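Local coordinates for alcohol dehydrogenase (Thermus sp., PDB 4CPD), which probably interconverts alcohols and their aldehydes or ketones with NAD(H), as a zinc-containing dehydrogenase of the medium-chain family, at residues Asp41-His46 with Tyr109-Met114; Phe274-Ala279 with Lys284-Arg289. One frame throughout, in Å; residues are numbered along the deposited sequence.

In the fold
Contact 1 belongs to the GroES-like part of the chain and contact 2 to the nucleotide-binding Rossmann part, and the two do not touch: their centres are 31 Å apart and their nearest atoms about 15 Å. Contact 1 closes along the sequence before contact 2 opens. Contact 1 borders the active site, with the His43 side chain about 3 Å from the bound NAD and that of Tyr111 about 7 Å from a zinc ion. Contact 2 stands further back, the Phe288 side chain about 12 Å from NAD. Contact 1 thus reaches the coenzyme pocket through His43, while contact 2 lies at the dimer interface, where both its strands pair with the second subunit.

Contact 1. Residues Asp41-His46 with Tyr109-Met114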
# COMPACT_ATOMS: atom_id res chain seq x y z
N ASP A 41 -10.23 -23.67 -4.60
CA ASP A 41 -10.26 -25.10 -4.77
C ASP A 41 -10.14 -25.44 -6.24
O ASP A 41 -9.70 -26.53 -6.60
CB ASP A 41 -11.55 -25.70 -4.19
CG ASP A 41 -11.63 -25.63 -2.68
OD1 ASP A 41 -10.58 -25.71 -1.98
OD2 ASP A 41 -12.79 -25.53 -2.20
N LEU A 42 -10.54 -24.52 -7.10
CA LEU A 42 -10.35 -24.76 -8.54
C LEU A 42 -8.88 -24.77 -8.97
O LEU A 42 -8.56 -25.47 -9.91
CB LEU A 42 -11.12 -23.75 -9.37
CG LEU A 42 -12.63 -23.86 -9.23
CD1 LEU A 42 -13.32 -22.74 -10.01
CD2 LEU A 42 -13.11 -25.24 -9.68
N HIS A 43 -8.01 -24.03 -8.28
CA HIS A 43 -6.58 -24.09 -8.56
C HIS A 43 -6.01 -25.48 -8.20
O HIS A 43 -5.16 -26.03 -8.93
CB HIS A 43 -5.82 -22.97 -7.86
CG HIS A 43 -6.36 -21.61 -8.15
ND1 HIS A 43 -6.68 -20.70 -7.17
CD2 HIS A 43 -6.69 -21.02 -9.33
CE1 HIS A 43 -7.15 -19.60 -7.73
NE2 HIS A 43 -7.18 -19.77 -9.04
N LEU A 44 -6.49 -26.06 -7.11
CA LEU A 44 -6.18 -27.46 -6.82
C LEU A 44 -6.64 -28.31 -7.99
O LEU A 44 -5.85 -28.99 -8.60
CB LEU A 44 -6.84 -27.95 -5.54
CG LEU A 44 -5.91 -27.82 -4.35
CD1 LEU A 44 -5.99 -26.41 -3.82
CD2 LEU A 44 -6.23 -28.77 -3.22
N TYR A 45 -7.94 -28.22 -8.29
CA TYR A 45 -8.59 -29.07 -9.29
C TYR A 45 -7.79 -29.10 -10.59
O TYR A 45 -7.58 -30.17 -11.18
CB TYR A 45 -9.99 -28.52 -9.56
CG TYR A 45 -11.00 -29.42 -10.24
CD1 TYR A 45 -11.49 -30.57 -9.63
CD2 TYR A 45 -11.56 -29.06 -11.45
CE1 TYR A 45 -12.46 -31.35 -10.22
CE2 TYR A 45 -12.54 -29.83 -12.04
CZ TYR A 45 -12.98 -30.97 -11.43
OH TYR A 45 -13.95 -31.70 -12.08
N HIS A 46 -7.32 -27.92 -11.02
CA HIS A 46 -6.54 -27.78 -12.26
C HIS A 46 -5.02 -27.87 -12.11
O HIS A 46 -4.26 -27.29 -12.90
CB HIS A 46 -6.84 -26.46 -12.93
CG HIS A 46 -8.26 -26.30 -13.34
ND1 HIS A 46 -8.97 -25.15 -13.06
CD2 HIS A 46 -9.10 -27.11 -14.03
CE1 HIS A 46 -10.19 -25.27 -13.55
NE2 HIS A 46 -10.30 -26.45 -14.15
N TYR A 109 -6.14 -25.45 5.35
CA TYR A 109 -6.77 -26.78 5.33
C TYR A 109 -6.92 -27.29 3.90
O TYR A 109 -7.28 -26.54 3.00
CB TYR A 109 -8.18 -26.78 5.96
CG TYR A 109 -8.25 -26.34 7.40
CD1 TYR A 109 -7.81 -27.16 8.43
CD2 TYR A 109 -8.79 -25.10 7.73
CE1 TYR A 109 -7.86 -26.74 9.75
CE2 TYR A 109 -8.87 -24.68 9.05
CZ TYR A 109 -8.41 -25.49 10.05
OH TYR A 109 -8.51 -25.03 11.32
N GLY A 110 -6.67 -28.58 3.72
CA GLY A 110 -6.94 -29.25 2.46
C GLY A 110 -6.31 -28.57 1.26
O GLY A 110 -6.91 -28.57 0.16
N TYR A 111 -5.12 -28.00 1.45
CA TYR A 111 -4.45 -27.29 0.37
C TYR A 111 -3.05 -27.87 0.05
O TYR A 111 -2.21 -27.22 -0.61
CB TYR A 111 -4.44 -25.78 0.66
CG TYR A 111 -4.74 -24.97 -0.57
CD1 TYR A 111 -6.00 -24.97 -1.12
CD2 TYR A 111 -3.76 -24.21 -1.18
CE1 TYR A 111 -6.30 -24.22 -2.25
CE2 TYR A 111 -4.03 -23.47 -2.31
CZ TYR A 111 -5.30 -23.49 -2.85
OH TYR A 111 -5.60 -22.77 -3.98
N GLY A 112 -2.83 -29.11 0.46
CA GLY A 112 -1.64 -29.84 0.06
C GLY A 112 -0.40 -29.49 0.85
O GLY A 112 -0.43 -28.61 1.70
N PRO A 113 0.72 -30.17 0.55
CA PRO A 113 1.92 -30.08 1.37
C PRO A 113 2.66 -28.74 1.31
O PRO A 113 3.44 -28.45 2.20
CB PRO A 113 2.81 -31.20 0.82
CG PRO A 113 2.38 -31.37 -0.59
CD PRO A 113 0.92 -31.00 -0.66
N MET A 114 2.41 -27.89 0.32
CA MET A 114 3.05 -26.56 0.31
C MET A 114 2.42 -25.54 1.27
O MET A 114 2.96 -24.46 1.48
CB MET A 114 3.15 -26.01 -1.12
CG MET A 114 4.19 -26.77 -1.92
SD MET A 114 5.83 -26.54 -1.18
CE MET A 114 6.10 -28.00 -0.15
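Leu44 lies over one face of the Tyr111 phenol ring with its CD1 methyl. The model places that methyl closer to the ring than carbons can sit, so its exact position is doubtful; Leu44 CG stands 4.2 Å from Tyr111 CE1. The other branch of the leucine turns to the loop backbone, where CD2 lies 3.5 Å from Gly110 O. Val51 and Leu57 also pack on Leu44, and Phe115 meets the Tyr111 ring edge-to-face, which puts the aromatic group in a largely apolar setting.

The far end of the tyrosine reaches His43. Tyr111 OH comes to the rim of the imidazole, near its plane, 4.0 Å from His43 ND1 and 3.9 Å from His43 CB, contacts too long for a polar bond. The hydroxyl instead donates a hydrogen bond to Ser40 O, in the first turn of helix 39-45. His43 has CG anti to its carbonyl carbon and beside its backbone N (chi1 -54°), a setting that leaves the imidazole next to Tyr111 OH while its side chain also touches the bound NAD. A phenylalanine in place of Tyr111 could still lie beneath Leu44, but would probably leave Ser40 O without this donor and the ring less firmly tied to the helix.

The contact therefore joins helix 39-45, which follows the zinc ligand Cys38, to the loop after strand 107-108 in the GroES-like domain, and the Tyr111 side chain comes within about 4 Å of that of the zinc ligand His59. No hydrogen bond links the two segments directly: the phenol is tied to the helix backbone by its hydroxyl through Ser40 O and is otherwise held by apolar contact, close to the His43 that touches NAD.

Contact 2. Residues Phe274-Ala279 with Lys284-Arg289; sequences FPFPLA and KDLTFR
Lys284 NZ is gripped by three backbone carbonyls, Leu254 O, Glu255 O and Val257 O, at the C-terminal end of helix 247-256, where the ammonium charge is likely to be welcome. This residue ends the short helix 279-284 that connects two strands at the edge of the Rossmann fold; the strands turn Phe274, Phe276 and Pro277, and Leu286 and Phe288, toward each other. Strand 286-290 is the outermost strand of the parallel sheet on this side within the chain, bonded to strand 262-265. Strand 273-277 is not its sheet neighbour: the segments 274-277 and 286-289 run roughly antiparallel with axes 10.4 Å apart, and no hydrogen bond crosses between them.

An aromatic cluster of Phe274, Phe276 and Phe288 occupies much of the space between the strands. Phe276 directs its edge at the face of Phe288, the planes at 76° and the centroids 5.6 Å apart, a T-shaped pair. Phe276 has CG anti to the backbone N (chi1 -163°), and from there its CE2 corner comes 3.8 Å from Phe288 CG. Phe274, from the same strand as Phe276, and Phe288 point at each other from opposing strands and meet CZ to CZ at 3.8 Å; with planes at 58° this pair is oblique. Phe274 also packs on helix 247-256.

Both strands pair in antiparallel ladders with the second subunit, continuing the sheet across the dimer. There the Phe276 and Phe288 rings also meet Phe288 and Phe276 of the second subunit edge-to-face, and Asp285 OD1 forms an intersubunit salt bridge with NE of Arg289 of the second subunit.

Toward the connecting helix the cluster gives way to aliphatic groups: Leu286 CD1 lies 4.1 Å from Phe276 CE1 and also 4.1 Å from Pro277 CG.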
# COMPACT_ATOMS: atom_id res chain seq x y z
N PHE A 274 4.14 -8.43 -12.62
CA PHE A 274 3.35 -7.60 -13.54
C PHE A 274 3.93 -6.17 -13.59
O PHE A 274 4.57 -5.72 -12.63
CB PHE A 274 1.87 -7.58 -13.10
CG PHE A 274 1.60 -6.72 -11.88
CD1 PHE A 274 1.69 -7.26 -10.61
CD2 PHE A 274 1.27 -5.38 -12.02
CE1 PHE A 274 1.47 -6.46 -9.49
CE2 PHE A 274 1.05 -4.59 -10.91
CZ PHE A 274 1.14 -5.13 -9.64
N PRO A 275 3.71 -5.43 -14.70
CA PRO A 275 4.30 -4.08 -14.82
C PRO A 275 3.57 -3.01 -14.01
O PRO A 275 2.42 -2.66 -14.30
CB PRO A 275 4.18 -3.79 -16.32
CG PRO A 275 2.98 -4.57 -16.77
CD PRO A 275 2.86 -5.77 -15.86
N PHE A 276 4.24 -2.48 -12.99
CA PHE A 276 3.66 -1.44 -12.13
C PHE A 276 4.12 -0.12 -12.67
O PHE A 276 5.32 0.04 -12.88
CB PHE A 276 4.16 -1.59 -10.70
CG PHE A 276 3.34 -0.84 -9.70
CD1 PHE A 276 3.45 0.52 -9.60
CD2 PHE A 276 2.46 -1.51 -8.87
CE1 PHE A 276 2.68 1.23 -8.69
CE2 PHE A 276 1.68 -0.81 -7.96
CZ PHE A 276 1.79 0.56 -7.86
N PRO A 277 3.19 0.84 -12.91
CA PRO A 277 3.57 2.13 -13.46
C PRO A 277 4.51 2.88 -12.54
O PRO A 277 4.26 2.97 -11.33
CB PRO A 277 2.24 2.88 -13.56
CG PRO A 277 1.28 2.14 -12.71
CD PRO A 277 1.73 0.72 -12.76
N LEU A 278 5.57 3.42 -13.13
CA LEU A 278 6.61 4.10 -12.38
C LEU A 278 6.46 5.61 -12.56
O LEU A 278 6.01 6.30 -11.65
CB LEU A 278 7.98 3.59 -12.81
CG LEU A 278 9.07 3.67 -11.74
CD1 LEU A 278 10.28 2.85 -12.15
CD2 LEU A 278 9.48 5.11 -11.44
N ALA A 279 6.81 6.15 -13.71
CA ALA A 279 6.82 7.59 -13.88
C ALA A 279 5.42 8.10 -13.65
O ALA A 279 5.21 9.05 -12.91
CB ALA A 279 7.31 7.96 -15.26
N LYS A 284 0.71 9.95 -10.08
CA LYS A 284 -0.62 9.55 -9.65
C LYS A 284 -0.76 9.37 -8.14
O LYS A 284 -1.85 9.49 -7.63
CB LYS A 284 -1.00 8.26 -10.36
CG LYS A 284 -2.35 8.31 -11.03
CD LYS A 284 -2.75 6.95 -11.59
CE LYS A 284 -4.26 6.78 -11.56
NZ LYS A 284 -4.69 5.52 -12.23
N ASP A 285 0.33 9.06 -7.44
CA ASP A 285 0.35 8.82 -5.99
C ASP A 285 -0.48 7.60 -5.60
O ASP A 285 -1.55 7.74 -5.04
CB ASP A 285 -0.11 10.04 -5.20
CG ASP A 285 0.29 9.96 -3.72
OD1 ASP A 285 0.78 8.89 -3.30
OD2 ASP A 285 0.13 10.94 -2.96
N LEU A 286 0.05 6.41 -5.89
CA LEU A 286 -0.71 5.18 -5.74
C LEU A 286 -0.35 4.49 -4.45
O LEU A 286 0.82 4.47 -4.08
CB LEU A 286 -0.45 4.24 -6.92
CG LEU A 286 -0.94 4.73 -8.29
CD1 LEU A 286 -0.27 3.95 -9.41
CD2 LEU A 286 -2.46 4.64 -8.41
N THR A 287 -1.36 3.95 -3.76
CA THR A 287 -1.17 3.02 -2.65
C THR A 287 -1.69 1.64 -3.03
O THR A 287 -2.86 1.50 -3.35
CB THR A 287 -1.91 3.47 -1.41
OG1 THR A 287 -1.40 4.75 -1.01
CG2 THR A 287 -1.68 2.51 -0.29
N PHE A 288 -0.82 0.64 -3.01
CA PHE A 288 -1.14 -0.69 -3.53
C PHE A 288 -0.87 -1.73 -2.46
O PHE A 288 0.14 -1.68 -1.78
CB PHE A 288 -0.31 -0.98 -4.77
CG PHE A 288 -0.53 -2.36 -5.35
CD1 PHE A 288 -1.64 -2.62 -6.12
CD2 PHE A 288 0.39 -3.37 -5.16
CE1 PHE A 288 -1.85 -3.89 -6.67
CE2 PHE A 288 0.19 -4.65 -5.70
CZ PHE A 288 -0.92 -4.91 -6.46
N ARG A 289 -1.79 -2.68 -2.30
CA ARG A 289 -1.57 -3.78 -1.40
C ARG A 289 -2.02 -5.09 -2.05
O ARG A 289 -3.05 -5.15 -2.71
CB ARG A 289 -2.24 -3.54 -0.05
CG ARG A 289 -1.85 -4.62 0.95
CD ARG A 289 -2.34 -4.34 2.36
NE ARG A 289 -1.92 -5.39 3.29
CZ ARG A 289 -2.18 -5.39 4.60
NH1 ARG A 289 -2.85 -4.40 5.17
NH2 ARG A 289 -1.76 -6.39 5.35